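Local coordinates for protein prefoldin beta subunit 1 (Thermococcus sp., PDB 2ZQM) that probably acts as an ATP-independent molecular chaperone that stabilises a range of proteins during de novo folding in this archaeon, at residues Y18-L22 with L96-L100; V25-K29 with L89-E93; E35-K40 with K78-E83. One frame throughout, in Å; residues are numbered along the deposited sequence.

Contact 1: Y18-L22 with L96-L100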
ATOM      1  N   TYR A  18     -18.169 -16.956  10.131  1.00 15.24           N
ATOM      2  CA  TYR A  18     -17.634 -16.451  11.392  1.00 15.83           C
ATOM      3  C   TYR A  18     -16.107 -16.449  11.362  1.00 16.59           C
ATOM      4  O   TYR A  18     -15.466 -15.546  11.896  1.00 15.54           O
ATOM      5  CB  TYR A  18     -18.078 -17.328  12.565  1.00 15.22           C
ATOM      6  CG  TYR A  18     -19.503 -17.107  13.050  1.00 17.20           C
ATOM      7  CD1 TYR A  18     -20.060 -15.820  13.109  1.00 17.34           C
ATOM      8  CD2 TYR A  18     -20.248 -18.173  13.559  1.00 19.23           C
ATOM      9  CE1 TYR A  18     -21.326 -15.608  13.677  1.00 16.81           C
ATOM     10  CE2 TYR A  18     -21.505 -17.971  14.129  1.00 18.90           C
ATOM     11  CZ  TYR A  18     -22.038 -16.695  14.188  1.00 19.99           C
ATOM     12  OH  TYR A  18     -23.272 -16.520  14.779  1.00 20.92           O
ATOM     13  N   GLN A  19     -15.523 -17.481  10.761  1.00 16.21           N
ATOM     14  CA  GLN A  19     -14.065 -17.566  10.691  1.00 16.02           C
ATOM     15  C   GLN A  19     -13.505 -16.409   9.891  1.00 15.47           C
ATOM     16  O   GLN A  19     -12.493 -15.832  10.270  1.00 17.23           O
ATOM     17  CB  GLN A  19     -13.639 -18.896  10.071  1.00 20.22           C
ATOM     18  CG  GLN A  19     -13.779 -20.077  11.037  1.00 24.50           C
ATOM     19  CD  GLN A  19     -13.708 -21.422  10.330  1.00 32.33           C
ATOM     20  OE1 GLN A  19     -13.528 -22.467  10.964  1.00 34.10           O
ATOM     21  NE2 GLN A  19     -13.866 -21.403   9.015  1.00 31.42           N
ATOM     22  N   GLN A  20     -14.162 -16.072   8.783  1.00 16.32           N
ATOM     23  CA  GLN A  20     -13.706 -14.959   7.966  1.00 16.55           C
ATOM     24  C   GLN A  20     -13.888 -13.656   8.753  1.00 19.10           C
ATOM     25  O   GLN A  20     -13.027 -12.777   8.721  1.00 17.74           O
ATOM     26  CB  GLN A  20     -14.486 -14.909   6.653  1.00 15.11           C
ATOM     27  CG  GLN A  20     -14.353 -16.187   5.812  1.00 20.35           C
ATOM     28  CD  GLN A  20     -15.302 -16.213   4.629  1.00 28.49           C
ATOM     29  OE1 GLN A  20     -16.244 -15.428   4.559  1.00 30.46           O
ATOM     30  NE2 GLN A  20     -15.066 -17.132   3.697  1.00 29.15           N
ATOM     31  N   GLN A  21     -15.008 -13.536   9.462  1.00 17.07           N
ATOM     32  CA  GLN A  21     -15.277 -12.349  10.265  1.00 12.68           C
ATOM     33  C   GLN A  21     -14.218 -12.209  11.373  1.00 15.96           C
ATOM     34  O   GLN A  21     -13.735 -11.109  11.642  1.00 18.61           O
ATOM     35  CB  GLN A  21     -16.689 -12.442  10.859  1.00 16.27           C
ATOM     36  CG  GLN A  21     -17.811 -12.188   9.841  1.00 18.19           C
ATOM     37  CD  GLN A  21     -19.183 -12.667  10.321  1.00 21.29           C
ATOM     38  OE1 GLN A  21     -19.417 -12.798  11.518  1.00 16.22           O
ATOM     39  NE2 GLN A  21     -20.094 -12.922   9.381  1.00 12.50           N
ATOM     40  N   LEU A  22     -13.837 -13.320  12.001  1.00 17.11           N
ATOM     41  CA  LEU A  22     -12.824 -13.276  13.065  1.00 17.18           C
ATOM     42  C   LEU A  22     -11.468 -12.863  12.488  1.00 19.02           C
ATOM     43  O   LEU A  22     -10.712 -12.103  13.096  1.00 15.75           O
ATOM     44  CB  LEU A  22     -12.702 -14.644  13.752  1.00 14.01           C
ATOM     45  CG  LEU A  22     -11.590 -14.813  14.799  1.00 15.98           C
ATOM     46  CD1 LEU A  22     -11.844 -13.915  15.993  1.00 16.54           C
ATOM     47  CD2 LEU A  22     -11.528 -16.267  15.251  1.00 20.06           C
ATOM     48  N   LEU A  96     -16.678 -13.600  19.102  1.00 17.61           N
ATOM     49  CA  LEU A  96     -16.594 -14.462  17.927  1.00 22.93           C
ATOM     50  C   LEU A  96     -16.034 -15.828  18.269  1.00 21.64           C
ATOM     51  O   LEU A  96     -16.498 -16.838  17.742  1.00 18.61           O
ATOM     52  CB  LEU A  96     -15.756 -13.809  16.832  1.00 21.31           C
ATOM     53  CG  LEU A  96     -16.576 -12.997  15.828  1.00 28.38           C
ATOM     54  CD1 LEU A  96     -15.659 -12.088  15.012  1.00 25.57           C
ATOM     55  CD2 LEU A  96     -17.367 -13.968  14.937  1.00 23.26           C
ATOM     56  N   ASN A  97     -15.044 -15.864  19.155  1.00 19.54           N
ATOM     57  CA  ASN A  97     -14.468 -17.139  19.549  1.00 21.97           C
ATOM     58  C   ASN A  97     -15.517 -17.995  20.241  1.00 23.12           C
ATOM     59  O   ASN A  97     -15.548 -19.210  20.061  1.00 26.29           O
ATOM     60  CB  ASN A  97     -13.276 -16.935  20.485  1.00 25.27           C
ATOM     61  CG  ASN A  97     -12.047 -16.449  19.755  1.00 28.31           C
ATOM     62  OD1 ASN A  97     -11.779 -16.873  18.636  1.00 32.83           O
ATOM     63  ND2 ASN A  97     -11.284 -15.570  20.389  1.00 31.91           N
ATOM     64  N   GLU A  98     -16.375 -17.363  21.035  1.00 24.95           N
ATOM     65  CA  GLU A  98     -17.411 -18.104  21.739  1.00 24.08           C
ATOM     66  C   GLU A  98     -18.457 -18.624  20.763  1.00 21.82           C
ATOM     67  O   GLU A  98     -18.956 -19.738  20.917  1.00 22.66           O
ATOM     68  CB  GLU A  98     -18.071 -17.229  22.804  1.00 28.63           C
ATOM     69  CG  GLU A  98     -19.155 -17.936  23.630  1.00 43.59           C
ATOM     70  CD  GLU A  98     -18.663 -19.218  24.310  1.00 51.13           C
ATOM     71  OE1 GLU A  98     -17.532 -19.224  24.844  1.00 52.73           O
ATOM     72  OE2 GLU A  98     -19.415 -20.218  24.319  1.00 51.98           O
ATOM     73  N   LYS A  99     -18.809 -17.828  19.763  1.00 15.54           N
ATOM     74  CA  LYS A  99     -19.793 -18.300  18.789  1.00 17.49           C
ATOM     75  C   LYS A  99     -19.221 -19.469  17.997  1.00 22.05           C
ATOM     76  O   LYS A  99     -19.934 -20.433  17.700  1.00 22.86           O
ATOM     77  CB  LYS A  99     -20.192 -17.185  17.829  1.00 20.62           C
ATOM     78  CG  LYS A  99     -20.948 -16.047  18.491  1.00 25.12           C
ATOM     79  CD  LYS A  99     -21.155 -14.925  17.500  1.00 23.47           C
ATOM     80  CE  LYS A  99     -22.045 -13.844  18.056  1.00 26.86           C
ATOM     81  NZ  LYS A  99     -22.252 -12.801  17.015  1.00 22.06           N
ATOM     82  N   LEU A 100     -17.933 -19.383  17.656  1.00 19.29           N
ATOM     83  CA  LEU A 100     -17.266 -20.450  16.912  1.00 20.48           C
ATOM     84  C   LEU A 100     -17.213 -21.721  17.753  1.00 22.51           C
ATOM     85  O   LEU A 100     -17.388 -22.828  17.238  1.00 18.02           O
ATOM     86  CB  LEU A 100     -15.850 -20.021  16.510  1.00 22.37           C
ATOM     87  CG  LEU A 100     -15.783 -19.011  15.351  1.00 23.12           C
ATOM     88  CD1 LEU A 100     -14.384 -18.396  15.257  1.00 15.90           C
ATOM     89  CD2 LEU A 100     -16.163 -19.711  14.060  1.00 18.23           C
TER

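Contact 2: V25-K29 with L89-E93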
ATOM      1  N   VAL A  25     -11.542  -9.127  12.257  1.00 15.99           N
ATOM      2  CA  VAL A  25     -11.460  -8.495  13.572  1.00 11.70           C
ATOM      3  C   VAL A  25     -10.045  -8.579  14.115  1.00 16.13           C
ATOM      4  O   VAL A  25      -9.526  -7.621  14.699  1.00 16.42           O
ATOM      5  CB  VAL A  25     -12.446  -9.157  14.577  1.00 14.90           C
ATOM      6  CG1 VAL A  25     -12.139  -8.718  16.015  1.00 15.05           C
ATOM      7  CG2 VAL A  25     -13.885  -8.757  14.215  1.00 17.09           C
ATOM      8  N   VAL A  26      -9.410  -9.727  13.911  1.00 17.40           N
ATOM      9  CA  VAL A  26      -8.043  -9.917  14.382  1.00 17.07           C
ATOM     10  C   VAL A  26      -7.089  -8.986  13.633  1.00 17.81           C
ATOM     11  O   VAL A  26      -6.165  -8.415  14.224  1.00 20.50           O
ATOM     12  CB  VAL A  26      -7.618 -11.394  14.231  1.00 20.59           C
ATOM     13  CG1 VAL A  26      -6.106 -11.542  14.435  1.00 25.27           C
ATOM     14  CG2 VAL A  26      -8.353 -12.230  15.269  1.00 19.17           C
ATOM     15  N   GLN A  27      -7.310  -8.818  12.333  1.00 20.28           N
ATOM     16  CA  GLN A  27      -6.463  -7.912  11.567  1.00 15.48           C
ATOM     17  C   GLN A  27      -6.692  -6.478  12.067  1.00 17.34           C
ATOM     18  O   GLN A  27      -5.757  -5.682  12.131  1.00 18.51           O
ATOM     19  CB  GLN A  27      -6.785  -7.994  10.075  1.00 21.45           C
ATOM     20  CG  GLN A  27      -6.623  -9.386   9.481  1.00 31.18           C
ATOM     21  CD  GLN A  27      -7.019  -9.458   8.012  1.00 31.42           C
ATOM     22  OE1 GLN A  27      -7.974  -8.811   7.580  1.00 38.49           O
ATOM     23  NE2 GLN A  27      -6.296 -10.266   7.245  1.00 41.27           N
ATOM     24  N   GLN A  28      -7.933  -6.136  12.412  1.00 14.65           N
ATOM     25  CA  GLN A  28      -8.201  -4.786  12.900  1.00 14.86           C
ATOM     26  C   GLN A  28      -7.533  -4.598  14.243  1.00 15.95           C
ATOM     27  O   GLN A  28      -6.956  -3.543  14.523  1.00 18.31           O
ATOM     28  CB  GLN A  28      -9.713  -4.521  13.046  1.00 17.72           C
ATOM     29  CG  GLN A  28     -10.481  -4.560  11.736  1.00 16.53           C
ATOM     30  CD  GLN A  28     -11.987  -4.447  11.919  1.00 14.73           C
ATOM     31  OE1 GLN A  28     -12.561  -5.037  12.832  1.00 15.41           O
ATOM     32  NE2 GLN A  28     -12.631  -3.708  11.033  1.00 17.93           N
ATOM     33  N   LYS A  29      -7.611  -5.629  15.082  1.00 15.54           N
ATOM     34  CA  LYS A  29      -7.007  -5.572  16.402  1.00 18.63           C
ATOM     35  C   LYS A  29      -5.486  -5.399  16.299  1.00 23.85           C
ATOM     36  O   LYS A  29      -4.882  -4.590  17.019  1.00 18.42           O
ATOM     37  CB  LYS A  29      -7.328  -6.849  17.185  1.00 17.27           C
ATOM     38  CG  LYS A  29      -6.840  -6.808  18.634  1.00 26.32           C
ATOM     39  CD  LYS A  29      -6.986  -8.143  19.349  1.00 27.38           C
ATOM     40  CE  LYS A  29      -6.075  -9.200  18.753  1.00 32.32           C
ATOM     41  NZ  LYS A  29      -6.136 -10.451  19.552  1.00 37.97           N
ATOM     42  N   LEU A  89     -12.310  -4.045  20.327  1.00 16.81           N
ATOM     43  CA  LEU A  89     -12.021  -5.093  19.345  1.00 14.63           C
ATOM     44  C   LEU A  89     -11.790  -6.444  20.023  1.00 20.08           C
ATOM     45  O   LEU A  89     -12.180  -7.484  19.490  1.00 17.39           O
ATOM     46  CB  LEU A  89     -10.794  -4.707  18.491  1.00 13.08           C
ATOM     47  CG  LEU A  89     -11.073  -3.602  17.466  1.00 14.50           C
ATOM     48  CD1 LEU A  89      -9.763  -3.063  16.870  1.00 16.73           C
ATOM     49  CD2 LEU A  89     -11.967  -4.163  16.364  1.00 15.18           C
ATOM     50  N   GLU A  90     -11.136  -6.435  21.183  1.00 18.46           N
ATOM     51  CA  GLU A  90     -10.894  -7.672  21.920  1.00 18.17           C
ATOM     52  C   GLU A  90     -12.225  -8.225  22.418  1.00 19.34           C
ATOM     53  O   GLU A  90     -12.388  -9.438  22.514  1.00 19.50           O
ATOM     54  CB  GLU A  90      -9.939  -7.440  23.099  1.00 18.54           C
ATOM     55  CG  GLU A  90      -8.499  -7.187  22.661  1.00 20.68           C
ATOM     56  CD  GLU A  90      -7.556  -6.870  23.813  1.00 33.56           C
ATOM     57  OE1 GLU A  90      -8.024  -6.377  24.865  1.00 36.08           O
ATOM     58  OE2 GLU A  90      -6.334  -7.090  23.653  1.00 32.53           O
ATOM     59  N   ARG A  91     -13.177  -7.348  22.736  1.00 17.20           N
ATOM     60  CA  ARG A  91     -14.489  -7.828  23.169  1.00 19.08           C
ATOM     61  C   ARG A  91     -15.195  -8.476  21.983  1.00 20.78           C
ATOM     62  O   ARG A  91     -15.839  -9.509  22.139  1.00 20.67           O
ATOM     63  CB  ARG A  91     -15.346  -6.697  23.747  1.00 19.19           C
ATOM     64  CG  ARG A  91     -14.933  -6.311  25.169  1.00 21.09           C
ATOM     65  CD  ARG A  91     -15.968  -5.425  25.843  1.00 23.26           C
ATOM     66  NE  ARG A  91     -16.001  -4.086  25.272  1.00 28.75           N
ATOM     67  CZ  ARG A  91     -15.212  -3.085  25.644  1.00 24.78           C
ATOM     68  NH1 ARG A  91     -14.320  -3.257  26.610  1.00 24.65           N
ATOM     69  NH2 ARG A  91     -15.308  -1.915  25.032  1.00 26.21           N
ATOM     70  N   GLN A  92     -15.070  -7.883  20.795  1.00 15.99           N
ATOM     71  CA  GLN A  92     -15.684  -8.469  19.597  1.00 15.65           C
ATOM     72  C   GLN A  92     -15.027  -9.824  19.303  1.00 21.60           C
ATOM     73  O   GLN A  92     -15.709 -10.795  18.963  1.00 20.58           O
ATOM     74  CB  GLN A  92     -15.491  -7.563  18.388  1.00 17.37           C
ATOM     75  CG  GLN A  92     -16.292  -6.272  18.437  1.00 15.55           C
ATOM     76  CD  GLN A  92     -16.401  -5.629  17.074  1.00 18.64           C
ATOM     77  OE1 GLN A  92     -15.549  -4.841  16.679  1.00 14.63           O
ATOM     78  NE2 GLN A  92     -17.451  -5.983  16.337  1.00 16.66           N
ATOM     79  N   GLU A  93     -13.702  -9.880  19.417  1.00 15.67           N
ATOM     80  CA  GLU A  93     -12.959 -11.116  19.177  1.00 18.61           C
ATOM     81  C   GLU A  93     -13.410 -12.241  20.110  1.00 20.56           C
ATOM     82  O   GLU A  93     -13.650 -13.370  19.671  1.00 22.05           O
ATOM     83  CB  GLU A  93     -11.455 -10.878  19.348  1.00 17.72           C
ATOM     84  CG  GLU A  93     -10.625 -12.160  19.333  1.00 22.26           C
ATOM     85  CD  GLU A  93      -9.132 -11.910  19.500  1.00 30.96           C
ATOM     86  OE1 GLU A  93      -8.752 -11.013  20.278  1.00 27.99           O
ATOM     87  OE2 GLU A  93      -8.333 -12.626  18.866  1.00 28.74           O
TER
HETATM   88  O   HOH W   1      -4.760  -9.866  22.616  1.00 54.39           O

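Contact 3: E35-K40 with K78-E83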
ATOM      1  N   GLU A  35      -0.057   0.296  16.241  1.00 16.47           N
ATOM      2  CA  GLU A  35      -0.077   1.727  16.460  1.00 19.00           C
ATOM      3  C   GLU A  35       0.116   2.035  17.934  1.00 18.41           C
ATOM      4  O   GLU A  35       0.795   3.002  18.295  1.00 17.37           O
ATOM      5  CB  GLU A  35      -1.413   2.315  16.015  1.00 21.68           C
ATOM      6  CG  GLU A  35      -1.589   2.434  14.525  1.00 32.46           C
ATOM      7  CD  GLU A  35      -2.977   2.936  14.160  1.00 40.98           C
ATOM      8  OE1 GLU A  35      -3.382   4.001  14.683  1.00 41.79           O
ATOM      9  OE2 GLU A  35      -3.657   2.266  13.357  1.00 44.28           O
ATOM     10  N   LEU A  36      -0.482   1.213  18.788  1.00 15.65           N
ATOM     11  CA  LEU A  36      -0.373   1.435  20.226  1.00 17.42           C
ATOM     12  C   LEU A  36       1.071   1.214  20.685  1.00 22.14           C
ATOM     13  O   LEU A  36       1.597   1.958  21.513  1.00 17.94           O
ATOM     14  CB  LEU A  36      -1.318   0.499  20.975  1.00 13.81           C
ATOM     15  CG  LEU A  36      -1.272   0.547  22.500  1.00 19.52           C
ATOM     16  CD1 LEU A  36      -1.601   1.961  22.976  1.00 16.75           C
ATOM     17  CD2 LEU A  36      -2.262  -0.471  23.065  1.00 19.72           C
ATOM     18  N   THR A  37       1.716   0.197  20.128  1.00 19.95           N
ATOM     19  CA  THR A  37       3.095  -0.096  20.497  1.00 20.47           C
ATOM     20  C   THR A  37       3.999   1.047  20.066  1.00 15.94           C
ATOM     21  O   THR A  37       4.873   1.469  20.819  1.00 20.85           O
ATOM     22  CB  THR A  37       3.569  -1.409  19.848  1.00 23.11           C
ATOM     23  OG1 THR A  37       2.765  -2.488  20.341  1.00 22.67           O
ATOM     24  CG2 THR A  37       5.035  -1.678  20.189  1.00 23.29           C
ATOM     25  N   GLU A  38       3.791   1.552  18.858  1.00 16.66           N
ATOM     26  CA  GLU A  38       4.595   2.655  18.364  1.00 17.59           C
ATOM     27  C   GLU A  38       4.386   3.907  19.218  1.00 20.96           C
ATOM     28  O   GLU A  38       5.348   4.610  19.559  1.00 17.10           O
ATOM     29  CB  GLU A  38       4.233   2.951  16.911  1.00 30.53           C
ATOM     30  CG  GLU A  38       4.345   1.737  15.993  1.00 40.92           C
ATOM     31  CD  GLU A  38       3.773   1.987  14.601  1.00 54.48           C
ATOM     32  OE1 GLU A  38       2.751   2.710  14.486  1.00 57.46           O
ATOM     33  OE2 GLU A  38       4.333   1.442  13.621  1.00 59.14           O
ATOM     34  N   ALA A  39       3.138   4.190  19.577  1.00 15.11           N
ATOM     35  CA  ALA A  39       2.855   5.373  20.393  1.00 15.65           C
ATOM     36  C   ALA A  39       3.507   5.271  21.773  1.00 15.88           C
ATOM     37  O   ALA A  39       4.038   6.258  22.293  1.00 16.99           O
ATOM     38  CB  ALA A  39       1.347   5.570  20.536  1.00 13.69           C
ATOM     39  N   LYS A  40       3.463   4.087  22.370  1.00 17.76           N
ATOM     40  CA  LYS A  40       4.059   3.902  23.686  1.00 19.33           C
ATOM     41  C   LYS A  40       5.571   4.083  23.604  1.00 19.16           C
ATOM     42  O   LYS A  40       6.175   4.683  24.491  1.00 16.83           O
ATOM     43  CB  LYS A  40       3.712   2.520  24.242  1.00 17.78           C
ATOM     44  CG  LYS A  40       2.268   2.404  24.745  1.00 15.83           C
ATOM     45  CD  LYS A  40       2.022   1.052  25.388  1.00 19.24           C
ATOM     46  CE  LYS A  40       0.615   0.974  25.980  1.00 25.26           C
ATOM     47  NZ  LYS A  40       0.362  -0.340  26.639  1.00 26.91           N
ATOM     48  N   LYS A  78      -3.316   9.865  22.706  1.00 12.97           N
ATOM     49  CA  LYS A  78      -3.342   8.927  21.597  1.00 11.82           C
ATOM     50  C   LYS A  78      -3.371   7.501  22.133  1.00 11.86           C
ATOM     51  O   LYS A  78      -4.107   6.643  21.635  1.00 12.16           O
ATOM     52  CB  LYS A  78      -2.102   9.105  20.705  1.00 12.26           C
ATOM     53  CG  LYS A  78      -2.102   8.137  19.527  1.00 26.63           C
ATOM     54  CD  LYS A  78      -0.957   8.391  18.550  1.00 33.14           C
ATOM     55  CE  LYS A  78      -1.058   7.447  17.352  1.00 42.27           C
ATOM     56  NZ  LYS A  78       0.101   7.564  16.412  1.00 43.85           N
ATOM     57  N   ILE A  79      -2.546   7.244  23.138  1.00 12.22           N
ATOM     58  CA  ILE A  79      -2.486   5.921  23.743  1.00 12.99           C
ATOM     59  C   ILE A  79      -3.814   5.584  24.424  1.00 16.51           C
ATOM     60  O   ILE A  79      -4.312   4.462  24.323  1.00 11.86           O
ATOM     61  CB  ILE A  79      -1.346   5.866  24.778  1.00 12.84           C
ATOM     62  CG1 ILE A  79      -0.004   5.884  24.040  1.00 12.84           C
ATOM     63  CG2 ILE A  79      -1.492   4.638  25.663  1.00 16.12           C
ATOM     64  CD1 ILE A  79       1.159   6.345  24.910  1.00  9.81           C
ATOM     65  N   GLU A  80      -4.375   6.558  25.129  1.00 13.87           N
ATOM     66  CA  GLU A  80      -5.655   6.357  25.808  1.00 10.92           C
ATOM     67  C   GLU A  80      -6.672   5.912  24.769  1.00 13.71           C
ATOM     68  O   GLU A  80      -7.365   4.908  24.946  1.00 13.19           O
ATOM     69  CB  GLU A  80      -6.100   7.668  26.470  1.00  9.70           C
ATOM     70  CG  GLU A  80      -7.594   7.700  26.861  1.00  9.79           C
ATOM     71  CD  GLU A  80      -8.079   9.087  27.229  1.00 16.32           C
ATOM     72  OE1 GLU A  80      -7.244  10.022  27.283  1.00 12.14           O
ATOM     73  OE2 GLU A  80      -9.301   9.240  27.474  1.00 15.46           O
ATOM     74  N   THR A  81      -6.737   6.653  23.665  1.00 14.41           N
ATOM     75  CA  THR A  81      -7.669   6.359  22.582  1.00 14.51           C
ATOM     76  C   THR A  81      -7.496   4.969  21.986  1.00 17.14           C
ATOM     77  O   THR A  81      -8.472   4.237  21.802  1.00 12.56           O
ATOM     78  CB  THR A  81      -7.539   7.395  21.444  1.00 13.78           C
ATOM     79  OG1 THR A  81      -7.985   8.671  21.920  1.00 16.40           O
ATOM     80  CG2 THR A  81      -8.383   6.987  20.233  1.00 17.36           C
ATOM     81  N   LEU A  82      -6.256   4.614  21.668  1.00 14.48           N
ATOM     82  CA  LEU A  82      -5.966   3.313  21.089  1.00 12.04           C
ATOM     83  C   LEU A  82      -6.310   2.173  22.039  1.00 11.23           C
ATOM     84  O   LEU A  82      -6.753   1.109  21.604  1.00 13.50           O
ATOM     85  CB  LEU A  82      -4.487   3.255  20.689  1.00 12.75           C
ATOM     86  CG  LEU A  82      -4.151   4.104  19.456  1.00 12.35           C
ATOM     87  CD1 LEU A  82      -2.636   4.300  19.327  1.00 15.64           C
ATOM     88  CD2 LEU A  82      -4.715   3.426  18.225  1.00 13.94           C
ATOM     89  N   GLU A  83      -6.096   2.371  23.335  1.00 11.04           N
ATOM     90  CA  GLU A  83      -6.432   1.317  24.283  1.00 10.80           C
ATOM     91  C   GLU A  83      -7.943   1.111  24.372  1.00 15.43           C
ATOM     92  O   GLU A  83      -8.409  -0.015  24.532  1.00 15.82           O
ATOM     93  CB  GLU A  83      -5.827   1.624  25.654  1.00 16.99           C
ATOM     94  CG  GLU A  83      -4.288   1.537  25.591  1.00 16.55           C
ATOM     95  CD  GLU A  83      -3.585   1.694  26.921  1.00 28.90           C
ATOM     96  OE1 GLU A  83      -4.193   2.217  27.882  1.00 29.31           O
ATOM     97  OE2 GLU A  83      -2.400   1.298  26.992  1.00 22.05           O
TER
HETATM   98  O   HOH W   2       1.148   5.072  16.853  1.00 31.42           O

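Contact 1: Y18-L22 with L96-L100
Tyr18 meets Leu96, Lys99 and Leu100 because its CG sits beside the backbone N, opposite the carbonyl carbon (chi1 -78°), which carries the ring out toward helix 68-111. One turn later Leu22 takes the other course: its CG is anti to the backbone N (chi1 174°), and both methyls reach into the same interface. The two segments belong to the antiparallel coiled coil of the prefoldin subunit, and pair Tyr18 with Leu100 and Leu22 with Leu96 as nearest CA neighbours.

The tyrosine is used along its whole length. At its base, CB lies 3.4 Å from Leu100 CD2, a methyl that also reaches CG of Gln19. Halfway out, CD1 meets Leu96 CD2 at 3.7 Å. Farther out, Lys99 crosses the ring at about a right angle; its CB stands over one face, off toward the rim, in a CH-pi contact 4.3 Å from the ring centroid and 21° off the normal. The Lys99 chain continues past the hydroxyl, with CD 3.8 Å from Tyr18 OH. With an alanine here, the aliphatic part of Lys99 would probably lose the ring it lies on, and Leu96 CD2 would lose its aromatic neighbour.

Leu22 slides past Leu96 in the opposite direction, Leu96 CD1 packing 3.6 Å from Leu22 CA. Leu22 CD2 touches two residues, 3.6 Å from Leu100 CD1 and 3.4 Å from Asn97 OD1. Beyond the segments, Tyr18 also touches Leu103, and Leu100 touches Leu15, which continues the seam toward the chain ends.

No hydrogen bond links the segments, so their cohesion rests on apolar packing and the CH-pi contact, flanked by the polar side chains of Gln19, Gln21 and Asn97.

Contact 2: V25-K29 with L89-E93
Lys29 and Glu93 form the salt bridge that joins the two helices here: Lys29 NZ donates to Glu93 OE1 at 2.8 Å, with a second, weak bond to OE2 at 3.2 Å. The amine meets OE1 on its syn side, 19° out of the carboxylate plane. The salt bridge spans the two arms of the prefoldin helical hairpin, an antiparallel coiled coil whose segments run at 157° to each other.

The lysine chain leaves the backbone with CG anti to N and runs extended to CD, which packs 3.8 Å from Glu90 CG; the bend at chi3 (66°) then turns CE and NZ toward Glu93. A water links Lys29 NZ to Glu90 OE2 through two weak hydrogen bonds, and this second carboxylate probably adds to the negative field around the amine.

Farther out, aliphatic groups pack against polar side chains and backbone. Val26 CG2 lies 3.6 Å from Glu93 OE2, so a methyl borders the carboxylate. Val25, which is buried, sends CG1 over the opposite backbone, close to Leu89 O and Glu93 N, and also touches CB of Glu93. At the other end Leu89 CD1 packs on Lys29 CA, while its second methyl meets Gln28, crossing that side chain at about a right angle: Leu89 CD2 lies 3.7 Å from Gln28 OE1.

Contact 3: E35-K40 with K78-E83
Leu82 points toward Leu36 and Glu35 across the coiled coil formed by the two long antiparallel helices of this prefoldin chain, where the segment axes pass 9.5 Å apart. From the base outward, its CB meets Leu36 CD1 at 3.9 Å. With CG turned away from the carbonyl carbon (chi1 -72°), the branch leads CD1 to the backbone of 35-40 and CD2 to the Glu35 side chain. CD1 settles 3.8 Å from Leu36 CA and close to Leu36 N and Glu35 O. CD2 lies near CB and OE1 of Glu35, so this methyl touches both the aliphatic start and one carboxylate oxygen of the glutamate.

Leu36 answers with CD1, which also touches Ile79 CG2 and Glu83 CG; its side chain crosses both partners at about a right angle. Ala39 is buried, and its CB meets Ile79 CG1 at 3.8 Å and Lys78 CD at 4.1 Å. Outside the segments Ile79 reaches Leu43 and Leu82 reaches Val32, extending the apolar seam in both directions.

Polar groups border this core. The amine of Lys78 donates to a water, 2.7 Å from NZ, that in turn bonds to Glu35 O. Lys40 reaches Glu83 in a salt bridge whose one hydrogen bond is weak, and Glu83 OE2 lies 3.2 Å from both NZ and CE of Lys40.

Starting at the N terminus, helix 6-47 supplies the first segment of each contact in turn, 18-22, 25-29 and 35-40. The chain then passes through the two-stranded hairpin 55-59/62-66 and returns along helix 68-111, which offers 78-83, 89-93 and 96-100. The order is therefore reversed: contact 3 closes the innermost loop, contact 2 encloses it and contact 1 encloses both, with no crossing. Contacts 1 and 2 are continuous, Leu96 CD1 packing on Val25 CG2 at 3.9 Å, whereas about 6 Å separates the nearest atoms of contacts 2 and 3. Together they zip the same two helices between the chain ends and the hairpin.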